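Local structure of DNA fragmentation factor 40 KDA subunit (Mus musculus, 1V0D) at residues Ser228-Phe233 with Asn299-His304; Pro232-Ser237 with Cys307-Thr312; Asn260-Ile265 with Thr311-Glu316; Trp287-Ser292 with Ser320-Pro325. The protein acts as a caspase-activated nuclease that cuts chromosomal DNA and drives chromatin condensation during apoptosis. All coordinates share one frame; numbering follows the deposited sequence.

Contact 1: residues Ser228-Phe233 with Asn299-His304. With ZN (zinc ion), chain B.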
loop_
_atom_site.group_PDB
_atom_site.type_symbol
_atom_site.label_atom_id
_atom_site.label_comp_id
_atom_site.label_asym_id
_atom_site.label_seq_id
_atom_site.Cartn_x
_atom_site.Cartn_y
_atom_site.Cartn_z
ATOM N N SER A 228 8.674 13.395 6.029
ATOM C CA SER A 228 9.492 13.406 4.822
ATOM C C SER A 228 10.078 12.038 4.596
ATOM O O SER A 228 10.577 11.404 5.527
ATOM C CB SER A 228 10.633 14.407 4.942
ATOM O OG SER A 228 10.166 15.734 4.788
ATOM N N CYS A 229 10.016 11.568 3.360
ATOM C CA CYS A 229 10.578 10.266 3.060
ATOM C C CYS A 229 12.073 10.379 3.349
ATOM O O CYS A 229 12.707 11.373 2.986
ATOM C CB CYS A 229 10.353 9.920 1.588
ATOM S SG CYS A 229 10.960 8.300 1.135
ATOM N N GLN A 230 12.644 9.385 4.016
ATOM C CA GLN A 230 14.068 9.431 4.296
ATOM C C GLN A 230 14.847 8.702 3.200
ATOM O O GLN A 230 16.010 8.344 3.396
ATOM C CB GLN A 230 14.360 8.788 5.642
ATOM C CG GLN A 230 13.532 9.331 6.786
ATOM C CD GLN A 230 13.988 8.780 8.127
ATOM O OE1 GLN A 230 13.179 8.537 9.030
ATOM N NE2 GLN A 230 15.299 8.584 8.263
ATOM N N GLY A 231 14.199 8.481 2.053
ATOM C CA GLY A 231 14.831 7.793 0.934
ATOM C C GLY A 231 15.102 6.324 1.207
ATOM O O GLY A 231 14.979 5.881 2.349
ATOM N N PRO A 232 15.468 5.529 0.192
ATOM C CA PRO A 232 15.725 4.116 0.483
ATOM C C PRO A 232 16.819 3.899 1.538
ATOM O O PRO A 232 17.561 4.822 1.883
ATOM C CB PRO A 232 16.078 3.534 -0.887
ATOM C CG PRO A 232 16.578 4.712 -1.652
ATOM C CD PRO A 232 15.655 5.816 -1.239
ATOM N N PHE A 233 16.908 2.671 2.043
ATOM C CA PHE A 233 17.876 2.309 3.081
ATOM C C PHE A 233 19.335 2.547 2.706
ATOM O O PHE A 233 20.149 2.908 3.564
ATOM C CB PHE A 233 17.704 0.838 3.460
ATOM C CG PHE A 233 18.463 -0.107 2.574
ATOM C CD1 PHE A 233 19.727 -0.565 2.943
ATOM C CD2 PHE A 233 17.921 -0.541 1.369
ATOM C CE1 PHE A 233 20.438 -1.446 2.124
ATOM C CE2 PHE A 233 18.625 -1.422 0.542
ATOM C CZ PHE A 233 19.883 -1.875 0.920
ATOM N N ASN A 299 17.453 2.237 13.665
ATOM C CA ASN A 299 17.554 1.302 12.566
ATOM C C ASN A 299 16.328 1.318 11.655
ATOM O O ASN A 299 16.200 0.470 10.767
ATOM C CB ASN A 299 17.775 -0.101 13.131
ATOM C CG ASN A 299 17.942 -1.129 12.050
ATOM O OD1 ASN A 299 18.598 -0.867 11.043
ATOM N ND2 ASN A 299 17.360 -2.312 12.245
ATOM N N LEU A 300 15.432 2.279 11.874
ATOM C CA LEU A 300 14.210 2.396 11.074
ATOM C C LEU A 300 14.183 3.666 10.241
ATOM O O LEU A 300 14.370 4.764 10.772
ATOM C CB LEU A 300 12.963 2.395 11.969
ATOM C CG LEU A 300 12.670 1.162 12.834
ATOM C CD1 LEU A 300 11.382 1.399 13.616
ATOM C CD2 LEU A 300 12.551 -0.088 11.971
ATOM N N LYS A 301 13.950 3.518 8.940
ATOM C CA LYS A 301 13.857 4.656 8.030
ATOM C C LYS A 301 12.379 4.751 7.623
ATOM O O LYS A 301 11.767 3.737 7.286
ATOM C CB LYS A 301 14.702 4.404 6.780
ATOM C CG LYS A 301 15.978 5.232 6.622
ATOM C CD LYS A 301 16.505 5.072 5.177
ATOM C CE LYS A 301 17.599 6.087 4.785
ATOM N NZ LYS A 301 18.976 5.759 5.309
ATOM N N LEU A 302 11.797 5.946 7.669
ATOM C CA LEU A 302 10.406 6.109 7.266
ATOM C C LEU A 302 10.401 6.403 5.779
ATOM O O LEU A 302 10.776 7.494 5.364
ATOM C CB LEU A 302 9.753 7.270 8.013
ATOM C CG LEU A 302 8.324 7.633 7.568
ATOM C CD1 LEU A 302 7.367 6.486 7.847
ATOM C CD2 LEU A 302 7.873 8.880 8.308
ATOM N N VAL A 303 9.976 5.438 4.972
ATOM C CA VAL A 303 9.966 5.633 3.525
ATOM C C VAL A 303 8.614 5.515 2.846
ATOM O O VAL A 303 7.739 4.750 3.265
ATOM C CB VAL A 303 10.894 4.618 2.788
ATOM C CG1 VAL A 303 12.301 4.684 3.335
ATOM C CG2 VAL A 303 10.341 3.215 2.926
ATOM N N HIS A 304 8.480 6.279 1.770
ATOM C CA HIS A 304 7.307 6.271 0.915
ATOM C C HIS A 304 7.459 4.923 0.215
ATOM O O HIS A 304 8.557 4.389 0.141
ATOM C CB HIS A 304 7.417 7.448 -0.058
ATOM C CG HIS A 304 6.474 7.395 -1.219
ATOM N ND1 HIS A 304 6.617 6.491 -2.254
ATOM C CD2 HIS A 304 5.454 8.213 -1.570
ATOM C CE1 HIS A 304 5.733 6.764 -3.196
ATOM N NE2 HIS A 304 5.016 7.804 -2.807
HETATM ZN ZN ZN B . 11.167 8.702 -1.187
#

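Contact 2: residues Pro232-Ser237 with Cys307-Thr312. With ZN (zinc ion), chain B.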
loop_
_atom_site.group_PDB
_atom_site.type_symbol
_atom_site.label_atom_id
_atom_site.label_comp_id
_atom_site.label_asym_id
_atom_site.label_seq_id
_atom_site.Cartn_x
_atom_site.Cartn_y
_atom_site.Cartn_z
ATOM N N PRO A 232 15.468 5.529 0.192
ATOM C CA PRO A 232 15.725 4.116 0.483
ATOM C C PRO A 232 16.819 3.899 1.538
ATOM O O PRO A 232 17.561 4.822 1.883
ATOM C CB PRO A 232 16.078 3.534 -0.887
ATOM C CG PRO A 232 16.578 4.712 -1.652
ATOM C CD PRO A 232 15.655 5.816 -1.239
ATOM N N PHE A 233 16.908 2.671 2.043
ATOM C CA PHE A 233 17.876 2.309 3.081
ATOM C C PHE A 233 19.335 2.547 2.706
ATOM O O PHE A 233 20.149 2.908 3.564
ATOM C CB PHE A 233 17.704 0.838 3.460
ATOM C CG PHE A 233 18.463 -0.107 2.574
ATOM C CD1 PHE A 233 19.727 -0.565 2.943
ATOM C CD2 PHE A 233 17.921 -0.541 1.369
ATOM C CE1 PHE A 233 20.438 -1.446 2.124
ATOM C CE2 PHE A 233 18.625 -1.422 0.542
ATOM C CZ PHE A 233 19.883 -1.875 0.920
ATOM N N ASP A 234 19.661 2.342 1.432
ATOM C CA ASP A 234 21.025 2.508 0.949
ATOM C C ASP A 234 21.343 3.906 0.409
ATOM O O ASP A 234 22.301 4.078 -0.338
ATOM C CB ASP A 234 21.311 1.467 -0.130
ATOM C CG ASP A 234 20.389 1.606 -1.328
ATOM O OD1 ASP A 234 19.526 2.519 -1.320
ATOM O OD2 ASP A 234 20.530 0.803 -2.277
ATOM N N LEU A 235 20.539 4.899 0.770
ATOM C CA LEU A 235 20.787 6.270 0.333
ATOM C C LEU A 235 20.618 7.239 1.491
ATOM O O LEU A 235 19.985 6.918 2.501
ATOM C CB LEU A 235 19.855 6.675 -0.811
ATOM C CG LEU A 235 20.101 6.041 -2.183
ATOM C CD1 LEU A 235 19.305 6.814 -3.233
ATOM C CD2 LEU A 235 21.585 6.083 -2.532
ATOM N N GLU A 236 21.187 8.428 1.333
ATOM C CA GLU A 236 21.142 9.451 2.373
ATOM C C GLU A 236 19.813 10.204 2.455
ATOM O O GLU A 236 19.351 10.531 3.549
ATOM C CB GLU A 236 22.304 10.442 2.174
ATOM N N SER A 237 19.194 10.462 1.305
ATOM C CA SER A 237 17.932 11.199 1.271
ATOM C C SER A 237 17.008 10.758 0.135
ATOM O O SER A 237 17.414 9.995 -0.738
ATOM C CB SER A 237 18.228 12.690 1.135
ATOM O OG SER A 237 19.057 12.920 0.008
ATOM N N CYS A 307 10.264 4.172 -2.250
ATOM C CA CYS A 307 11.614 4.166 -1.709
ATOM C C CYS A 307 11.765 3.035 -0.721
ATOM O O CYS A 307 12.573 3.120 0.195
ATOM C CB CYS A 307 11.930 5.488 -1.002
ATOM S SG CYS A 307 12.043 6.886 -2.110
ATOM N N HIS A 308 10.959 1.994 -0.876
ATOM C CA HIS A 308 11.066 0.842 -0.002
ATOM C C HIS A 308 11.611 -0.267 -0.867
ATOM O O HIS A 308 10.849 -0.979 -1.512
ATOM C CB HIS A 308 9.710 0.410 0.552
ATOM C CG HIS A 308 9.796 -0.700 1.557
ATOM N ND1 HIS A 308 8.688 -1.375 2.021
ATOM C CD2 HIS A 308 10.855 -1.220 2.225
ATOM C CE1 HIS A 308 9.058 -2.258 2.932
ATOM N NE2 HIS A 308 10.368 -2.184 3.076
ATOM N N LYS A 309 12.928 -0.395 -0.917
ATOM C CA LYS A 309 13.516 -1.455 -1.704
ATOM C C LYS A 309 13.229 -2.753 -0.969
ATOM O O LYS A 309 13.579 -2.910 0.197
ATOM C CB LYS A 309 15.019 -1.236 -1.865
ATOM C CG LYS A 309 15.336 0.009 -2.673
ATOM C CD LYS A 309 16.827 0.198 -2.923
ATOM C CE LYS A 309 17.062 1.487 -3.712
ATOM N NZ LYS A 309 18.505 1.792 -3.934
ATOM N N LYS A 310 12.551 -3.666 -1.653
ATOM C CA LYS A 310 12.197 -4.954 -1.081
ATOM C C LYS A 310 13.300 -5.952 -1.368
ATOM O O LYS A 310 13.154 -7.148 -1.116
ATOM C CB LYS A 310 10.879 -5.447 -1.676
ATOM C CG LYS A 310 9.638 -4.772 -1.100
ATOM C CD LYS A 310 9.427 -5.180 0.352
ATOM C CE LYS A 310 8.035 -4.782 0.840
ATOM N NZ LYS A 310 7.758 -5.254 2.237
ATOM N N THR A 311 14.405 -5.449 -1.912
ATOM C CA THR A 311 15.554 -6.283 -2.224
ATOM C C THR A 311 16.324 -6.486 -0.934
ATOM O O THR A 311 16.044 -5.836 0.074
ATOM C CB THR A 311 16.489 -5.600 -3.212
ATOM O OG1 THR A 311 15.712 -4.945 -4.219
ATOM C CG2 THR A 311 17.401 -6.629 -3.868
ATOM N N THR A 312 17.301 -7.380 -0.964
ATOM C CA THR A 312 18.091 -7.642 0.223
ATOM C C THR A 312 18.951 -6.450 0.589
ATOM O O THR A 312 19.555 -5.830 -0.279
ATOM C CB THR A 312 19.023 -8.837 0.022
ATOM O OG1 THR A 312 18.268 -9.947 -0.466
ATOM C CG2 THR A 312 19.674 -9.227 1.342
HETATM ZN ZN ZN B . 11.167 8.702 -1.187
#

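Contact 3: residues Asn260-Ile265 with Thr311-Glu316. With MG (magnesium ion), chain C.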
loop_
_atom_site.group_PDB
_atom_site.type_symbol
_atom_site.label_atom_id
_atom_site.label_comp_id
_atom_site.label_asym_id
_atom_site.label_seq_id
_atom_site.Cartn_x
_atom_site.Cartn_y
_atom_site.Cartn_z
ATOM N N ASN A 260 6.156 2.980 4.837
ATOM C CA ASN A 260 6.707 1.940 5.684
ATOM C C ASN A 260 7.836 2.397 6.632
ATOM O O ASN A 260 8.553 3.353 6.332
ATOM C CB ASN A 260 7.192 0.844 4.730
ATOM C CG ASN A 260 7.562 -0.433 5.426
ATOM O OD1 ASN A 260 8.735 -0.677 5.732
ATOM N ND2 ASN A 260 6.565 -1.272 5.679
ATOM N N LEU A 261 7.955 1.741 7.789
ATOM C CA LEU A 261 9.049 1.997 8.740
ATOM C C LEU A 261 10.017 0.846 8.423
ATOM O O LEU A 261 9.956 -0.225 9.031
ATOM C CB LEU A 261 8.586 1.880 10.193
ATOM C CG LEU A 261 7.930 3.085 10.866
ATOM C CD1 LEU A 261 7.777 2.806 12.360
ATOM C CD2 LEU A 261 8.766 4.317 10.661
ATOM N N ASP A 262 10.899 1.074 7.459
ATOM C CA ASP A 262 11.815 0.047 6.982
ATOM C C ASP A 262 13.111 -0.126 7.775
ATOM O O ASP A 262 13.848 0.835 7.995
ATOM C CB ASP A 262 12.090 0.336 5.494
ATOM C CG ASP A 262 13.040 -0.660 4.842
ATOM O OD1 ASP A 262 12.841 -1.895 4.955
ATOM O OD2 ASP A 262 13.990 -0.184 4.183
ATOM N N HIS A 263 13.370 -1.358 8.212
ATOM C CA HIS A 263 14.584 -1.678 8.959
ATOM C C HIS A 263 15.797 -1.645 8.021
ATOM O O HIS A 263 15.820 -2.359 7.011
ATOM C CB HIS A 263 14.497 -3.080 9.570
ATOM C CG HIS A 263 13.500 -3.211 10.682
ATOM N ND1 HIS A 263 12.140 -3.251 10.467
ATOM C CD2 HIS A 263 13.672 -3.342 12.021
ATOM C CE1 HIS A 263 11.518 -3.402 11.623
ATOM N NE2 HIS A 263 12.425 -3.461 12.582
ATOM N N ILE A 264 16.801 -0.835 8.351
ATOM C CA ILE A 264 17.995 -0.754 7.526
ATOM C C ILE A 264 18.701 -2.102 7.557
ATOM O O ILE A 264 19.066 -2.648 6.520
ATOM C CB ILE A 264 18.940 0.335 8.022
ATOM C CG1 ILE A 264 18.177 1.667 8.116
ATOM C CG2 ILE A 264 20.125 0.460 7.062
ATOM C CD1 ILE A 264 19.006 2.831 8.615
ATOM N N ILE A 265 18.916 -2.636 8.751
ATOM C CA ILE A 265 19.508 -3.957 8.880
ATOM C C ILE A 265 18.234 -4.792 9.016
ATOM O O ILE A 265 17.550 -4.732 10.044
ATOM C CB ILE A 265 20.361 -4.083 10.159
ATOM C CG1 ILE A 265 21.512 -3.075 10.124
ATOM C CG2 ILE A 265 20.912 -5.491 10.286
ATOM C CD1 ILE A 265 22.462 -3.194 11.304
ATOM N N THR A 311 14.405 -5.449 -1.912
ATOM C CA THR A 311 15.554 -6.283 -2.224
ATOM C C THR A 311 16.324 -6.486 -0.934
ATOM O O THR A 311 16.044 -5.836 0.074
ATOM C CB THR A 311 16.489 -5.600 -3.212
ATOM O OG1 THR A 311 15.712 -4.945 -4.219
ATOM C CG2 THR A 311 17.401 -6.629 -3.868
ATOM N N THR A 312 17.301 -7.380 -0.964
ATOM C CA THR A 312 18.091 -7.642 0.223
ATOM C C THR A 312 18.951 -6.450 0.589
ATOM O O THR A 312 19.555 -5.830 -0.279
ATOM C CB THR A 312 19.023 -8.837 0.022
ATOM O OG1 THR A 312 18.268 -9.947 -0.466
ATOM C CG2 THR A 312 19.674 -9.227 1.342
ATOM N N HIS A 313 18.969 -6.118 1.877
ATOM C CA HIS A 313 19.802 -5.042 2.405
ATOM C C HIS A 313 21.029 -5.873 2.764
ATOM O O HIS A 313 20.983 -6.681 3.698
ATOM C CB HIS A 313 19.192 -4.453 3.682
ATOM C CG HIS A 313 17.887 -3.744 3.474
ATOM N ND1 HIS A 313 17.065 -3.985 2.395
ATOM C CD2 HIS A 313 17.248 -2.822 4.231
ATOM C CE1 HIS A 313 15.978 -3.240 2.493
ATOM N NE2 HIS A 313 16.064 -2.525 3.599
ATOM N N LYS A 314 22.115 -5.711 2.022
ATOM C CA LYS A 314 23.303 -6.514 2.284
ATOM C C LYS A 314 24.078 -6.110 3.551
ATOM O O LYS A 314 25.311 -6.136 3.571
ATOM C CB LYS A 314 24.215 -6.480 1.056
ATOM N N LEU A 315 23.355 -5.754 4.610
ATOM C CA LEU A 315 23.989 -5.347 5.857
ATOM C C LEU A 315 23.999 -6.460 6.901
ATOM O O LEU A 315 23.262 -7.439 6.790
ATOM C CB LEU A 315 23.279 -4.125 6.451
ATOM C CG LEU A 315 23.222 -2.767 5.743
ATOM C CD1 LEU A 315 24.555 -2.461 5.093
ATOM C CD2 LEU A 315 22.127 -2.780 4.715
ATOM N N GLU A 316 24.838 -6.287 7.921
ATOM C CA GLU A 316 24.969 -7.243 9.018
ATOM C C GLU A 316 25.052 -6.513 10.365
ATOM O O GLU A 316 25.284 -5.304 10.414
ATOM C CB GLU A 316 26.231 -8.086 8.835
ATOM C CG GLU A 316 26.030 -9.404 8.118
ATOM C CD GLU A 316 27.275 -10.285 8.170
ATOM O OE1 GLU A 316 28.308 -9.879 7.590
ATOM O OE2 GLU A 316 27.225 -11.376 8.794
HETATM MG MG MG C . 11.620 -3.824 5.214
#

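Contact 4: residues Trp287-Ser292 with Ser320-Pro325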
loop_
_atom_site.group_PDB
_atom_site.type_symbol
_atom_site.label_atom_id
_atom_site.label_comp_id
_atom_site.label_asym_id
_atom_site.label_seq_id
_atom_site.Cartn_x
_atom_site.Cartn_y
_atom_site.Cartn_z
ATOM N N TRP A 287 21.329 -7.363 24.846
ATOM C CA TRP A 287 20.000 -7.243 24.253
ATOM C C TRP A 287 19.541 -5.822 23.937
ATOM O O TRP A 287 18.718 -5.622 23.044
ATOM C CB TRP A 287 18.951 -7.962 25.122
ATOM C CG TRP A 287 18.645 -7.324 26.438
ATOM C CD1 TRP A 287 19.106 -7.709 27.663
ATOM C CD2 TRP A 287 17.801 -6.189 26.665
ATOM N NE1 TRP A 287 18.605 -6.882 28.643
ATOM C CE2 TRP A 287 17.799 -5.940 28.058
ATOM C CE3 TRP A 287 17.044 -5.355 25.826
ATOM C CZ2 TRP A 287 17.068 -4.888 28.635
ATOM C CZ3 TRP A 287 16.315 -4.304 26.402
ATOM C CH2 TRP A 287 16.335 -4.083 27.793
ATOM N N GLU A 288 20.069 -4.829 24.642
ATOM C CA GLU A 288 19.669 -3.449 24.359
ATOM C C GLU A 288 20.011 -3.084 22.911
ATOM O O GLU A 288 19.306 -2.297 22.269
ATOM C CB GLU A 288 20.367 -2.467 25.313
ATOM C CG GLU A 288 19.796 -2.431 26.726
ATOM C CD GLU A 288 20.143 -3.670 27.540
ATOM O OE1 GLU A 288 20.879 -4.547 27.023
ATOM O OE2 GLU A 288 19.686 -3.763 28.704
ATOM N N TYR A 289 21.104 -3.657 22.407
ATOM C CA TYR A 289 21.553 -3.397 21.041
ATOM C C TYR A 289 20.503 -3.871 20.042
ATOM O O TYR A 289 20.132 -3.122 19.126
ATOM C CB TYR A 289 22.903 -4.093 20.779
ATOM C CG TYR A 289 23.363 -4.002 19.338
ATOM C CD1 TYR A 289 23.407 -2.777 18.681
ATOM C CD2 TYR A 289 23.708 -5.148 18.618
ATOM C CE1 TYR A 289 23.773 -2.692 17.339
ATOM C CE2 TYR A 289 24.083 -5.076 17.275
ATOM C CZ TYR A 289 24.108 -3.846 16.637
ATOM O OH TYR A 289 24.425 -3.755 15.288
ATOM N N PHE A 290 20.034 -5.106 20.235
ATOM C CA PHE A 290 19.018 -5.710 19.379
ATOM C C PHE A 290 17.709 -4.939 19.490
ATOM O O PHE A 290 16.938 -4.838 18.528
ATOM C CB PHE A 290 18.803 -7.169 19.763
ATOM C CG PHE A 290 19.974 -8.044 19.447
ATOM C CD1 PHE A 290 20.945 -8.306 20.407
ATOM C CD2 PHE A 290 20.155 -8.541 18.157
ATOM C CE1 PHE A 290 22.092 -9.053 20.084
ATOM C CE2 PHE A 290 21.298 -9.288 17.823
ATOM C CZ PHE A 290 22.268 -9.542 18.789
ATOM N N TYR A 291 17.459 -4.391 20.672
ATOM C CA TYR A 291 16.268 -3.595 20.884
ATOM C C TYR A 291 16.344 -2.423 19.897
ATOM O O TYR A 291 15.428 -2.200 19.106
ATOM C CB TYR A 291 16.241 -3.084 22.322
ATOM C CG TYR A 291 15.105 -2.147 22.614
ATOM C CD1 TYR A 291 13.821 -2.628 22.855
ATOM C CD2 TYR A 291 15.311 -0.768 22.638
ATOM C CE1 TYR A 291 12.763 -1.753 23.120
ATOM C CE2 TYR A 291 14.269 0.111 22.896
ATOM C CZ TYR A 291 12.997 -0.388 23.138
ATOM O OH TYR A 291 11.965 0.485 23.396
ATOM N N SER A 292 17.442 -1.681 19.944
ATOM C CA SER A 292 17.640 -0.553 19.042
ATOM C C SER A 292 17.312 -0.951 17.623
ATOM O O SER A 292 16.524 -0.298 16.935
ATOM C CB SER A 292 19.093 -0.108 19.066
ATOM O OG SER A 292 19.454 0.321 20.362
ATOM N N SER A 320 30.914 -6.125 17.299
ATOM C CA SER A 320 31.371 -5.610 18.579
ATOM C C SER A 320 30.302 -5.139 19.569
ATOM O O SER A 320 30.622 -4.869 20.732
ATOM C CB SER A 320 32.330 -4.455 18.325
ATOM O OG SER A 320 31.609 -3.342 17.818
ATOM N N ARG A 321 29.050 -5.021 19.132
ATOM C CA ARG A 321 27.992 -4.551 20.030
ATOM C C ARG A 321 27.020 -5.642 20.449
ATOM O O ARG A 321 26.091 -5.390 21.208
ATOM C CB ARG A 321 27.203 -3.424 19.370
ATOM C CG ARG A 321 28.047 -2.255 18.912
ATOM C CD ARG A 321 27.192 -1.214 18.210
ATOM N NE ARG A 321 26.152 -0.661 19.076
ATOM C CZ ARG A 321 25.196 0.163 18.653
ATOM N NH1 ARG A 321 25.153 0.525 17.375
ATOM N NH2 ARG A 321 24.284 0.626 19.500
ATOM N N ILE A 322 27.234 -6.857 19.962
ATOM C CA ILE A 322 26.339 -7.957 20.283
ATOM C C ILE A 322 26.428 -8.449 21.730
ATOM O O ILE A 322 25.394 -8.727 22.356
ATOM C CB ILE A 322 26.568 -9.129 19.300
ATOM C CG1 ILE A 322 26.144 -8.689 17.892
ATOM C CG2 ILE A 322 25.795 -10.360 19.747
ATOM C CD1 ILE A 322 26.408 -9.702 16.798
ATOM N N TYR A 323 27.643 -8.540 22.275
ATOM C CA TYR A 323 27.801 -9.017 23.650
ATOM C C TYR A 323 28.241 -7.962 24.654
ATOM O O TYR A 323 28.892 -6.980 24.304
ATOM C CB TYR A 323 28.778 -10.188 23.700
ATOM C CG TYR A 323 28.416 -11.338 22.789
ATOM C CD1 TYR A 323 29.059 -11.509 21.572
ATOM C CD2 TYR A 323 27.434 -12.257 23.149
ATOM C CE1 TYR A 323 28.743 -12.563 20.736
ATOM C CE2 TYR A 323 27.107 -13.311 22.322
ATOM C CZ TYR A 323 27.766 -13.458 21.112
ATOM O OH TYR A 323 27.433 -14.488 20.259
ATOM N N ARG A 324 27.874 -8.176 25.914
ATOM C CA ARG A 324 28.230 -7.246 26.976
ATOM C C ARG A 324 29.700 -7.394 27.315
ATOM O O ARG A 324 30.188 -8.511 27.517
ATOM C CB ARG A 324 27.404 -7.509 28.237
ATOM C CG ARG A 324 25.946 -7.110 28.144
ATOM C CD ARG A 324 25.292 -7.169 29.515
ATOM N NE ARG A 324 23.835 -7.201 29.451
ATOM C CZ ARG A 324 23.093 -6.281 28.847
ATOM N NH1 ARG A 324 23.665 -5.245 28.244
ATOM N NH2 ARG A 324 21.773 -6.396 28.850
ATOM N N PRO A 325 30.426 -6.264 27.375
ATOM C CA PRO A 325 31.856 -6.191 27.685
ATOM C C PRO A 325 32.164 -6.848 29.012
ATOM O O PRO A 325 31.501 -6.568 30.009
ATOM C CB PRO A 325 32.118 -4.694 27.739
ATOM C CG PRO A 325 31.161 -4.163 26.742
ATOM C CD PRO A 325 29.902 -4.925 27.067
#

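Contact 1: residues Ser228-Phe233 with Asn299-His304
The zinc site of the nuclease domain ties the loop 228-233 to the end of strand 300-303, with Cys-229 and His-304 meeting beside the metal. Cys-229 SG binds the zinc ion at 2.4 Å and also accepts the backbone N-H of His-304, N to SG 3.3 Å, in an almost straight bond (177°). Placing SG anti to the backbone N (chi1 -178°) brings it to both partners. A weak bond from Gly-231 N reaches the same sulfur, and these donors would probably temper its negative charge. Gln-230 meets the backbone of Leu-302 at two points, one bond firm and one weak: its N donates to Leu-302 O at 3.0 Å, and its extended side chain crosses the leucine to bring Gln-230 OE1 within 3.2 Å of Leu-302 N. Alongside, Lys-301 climbs past the loop, its CG 3.8 Å from Gln-230 NE2 and its outer methylenes among the carbonyl oxygens of Gln-230, Gly-231 and Pro-232; Lys-301 NZ then reaches Leu-235 O in a weak hydrogen bond. Cys-238, His-242 and Cys-307 complete the metal's shell. Backbone N-H groups directed at a zinc-bound cysteine sulfur are a familiar feature of structural zinc sites.

Contact 2: residues Pro232-Ser237 with Cys307-Thr312
The ring of Phe-233 is met obliquely by Lys-309 CD and Thr-312 O, the latter 4.1 Å from Phe-233 CZ. Asp-234 CB sits over the centre of one face of this ring, 3.7 Å above the plane, and the ring of His-313 stacks on the opposite face.

Lys-309 carries most of the contact. Its chain is extended beyond CG and crosses Pro-232 obliquely, Lys-309 CE lying 3.6 Å from Pro-232 CB, before the ammonium group meets Asp-234. There NZ forms a salt bridge to OD2 of Asp-234 at 2.8 Å, on the syn lone pair, with a weak second bond to OD1. The carboxylate reaches it because CG of Asp-234 stands between the backbone N and the carbonyl carbon (chi1 61°). An alanine in place of Lys-309 would probably leave the Asp-234 carboxylate without its counter-charge and strip the methylene cover from Pro-232.

Residues Pro-232 to Leu-235 form a type I beta turn, closed by Leu-235 N to Pro-232 O. Its first residue rests on Cys-307, with Pro-232 CD 3.7 Å from Cys-307 CB and the CA-H of Pro-232 directed at Cys-307 O. Cys-307 SG binds zinc at 2.2 Å. The chemistry implies a turn fastened at two points, by its first residue, packed on a metal-bound cysteine, and by its third, in an ion pair, with His-308 of the magnesium site lying between the two holding residues, Cys-307 and Lys-309, in the sequence.

Contact 3: residues Asn260-Ile265 with Thr311-Glu316
Asp-262 and His-313 approach from opposite directions at the magnesium site, and around them the contact is closest. Strand 260-263, paired with 300-303 beside the metal, is consistent with the His-Me finger (beta-beta-alpha-metal) nuclease fold. His-313 NE2 donates to Asp-262 OD2 at 3.2 Å in a nearly straight bond (166°). The oxygen offers its syn lone pair and lies near the plane of the imidazole, although carboxylate and ring planes stand 80° apart. Asp-262 OD1 binds the magnesium ion at 2.3 Å; CG of the aspartate is anti to its backbone N (chi1 -180°), which carries the group toward metal and histidine. The far nitrogen of the ring is held as well, His-313 ND1 donating to Thr-311 O at 3.1 Å. With Ile-264 O at its edge and Phe-233 stacked on it, the ring probably has little scope to turn.

Toward Glu-316 the contact becomes looser and more solvent-exposed. Here Ile-265 CG1 is 4.2 Å from Leu-315 CB, and Ile-264 CG2 and Leu-315 CD2 approach no closer than 4.5 Å. Ile-265 CD1 reaches the backbone oxygen of Glu-316, and Ile-265 also packs against helix 267-281.

OD1 of Asp-262 serves the metal and has a weak hydrogen bond with NE2 of His-308, the site's other protein residue, while OD2 takes His-313, consistent with His-313 positioning the aspartate from the second shell.

Contact 4: residues Trp287-Ser292 with Ser320-Pro325
Tyr-289 and Arg-321 lead the packing of the irregular segment 320-325, near the C-terminus, across helix 287-295 of the nuclease domain. The aromatic contacts come first. Arg-321 CB lies over the centre of the Tyr-289 ring, 3.8 Å from its centroid and 6° off the normal, a CH-pi contact. The arginine chain then bends at chi3 (61°), which sets Tyr-289 CD1 over the face of the guanidinium, 3.4 Å from CZ of Arg-321, with the two planes inclined by 45°. Tyr-289 OH is bonded to Asp-318 N just ahead of the segment. Replacing Tyr-289 by an alanine would probably leave the Arg-321 side chain without the ring it lies on and Asp-318 N without its hydroxyl partner.

Apolar packing follows through Ile-322. Its CG2 comes up at the edge of the Phe-290 ring, 3.7 Å from CZ, and its CG1 touches Tyr-289 CE2. Both Ile-322 and Phe-290 also pack on helix 267-281.

The charged group is formed by Glu-288 and Arg-324, whose chains cross at about a right angle. Arg-324 NE has a second acid partner in Glu-284. Over the Trp-287 ring lies CD of Glu-288, 3.3 Å above its plane. The salt bridge centres on Glu-288 OE1, whose syn lone pair takes the N-H of Arg-324 NH2 at 2.7 Å, with a weak bond from NH1 of the same arginine to that oxygen.

How the contacts relate
Contacts 1, 2 and 3 form one cluster around the two metals. Contact 2 has its centre about 7 Å from those of contacts 1 and 3, which lie about 10 Å apart. Contacts 1 and 2 share Pro-232 and Phe-233 and supply Cys-229 and Cys-307 to the same zinc ion. Contacts 1 and 3 use neighbouring strands of one antiparallel sheet, joined by a probable hydrogen bond between Lys-301 O and Asp-262 N at 2.8 Å. The magnesium site spans contacts 2 and 3, through His-308 and Asp-262, the latter's side chain about 11 Å from the zinc. Contact 4 lies farther off, its centre about 18 to 24 Å from the others, though Ser-292 O packs on Asn-299 CB of contact 1.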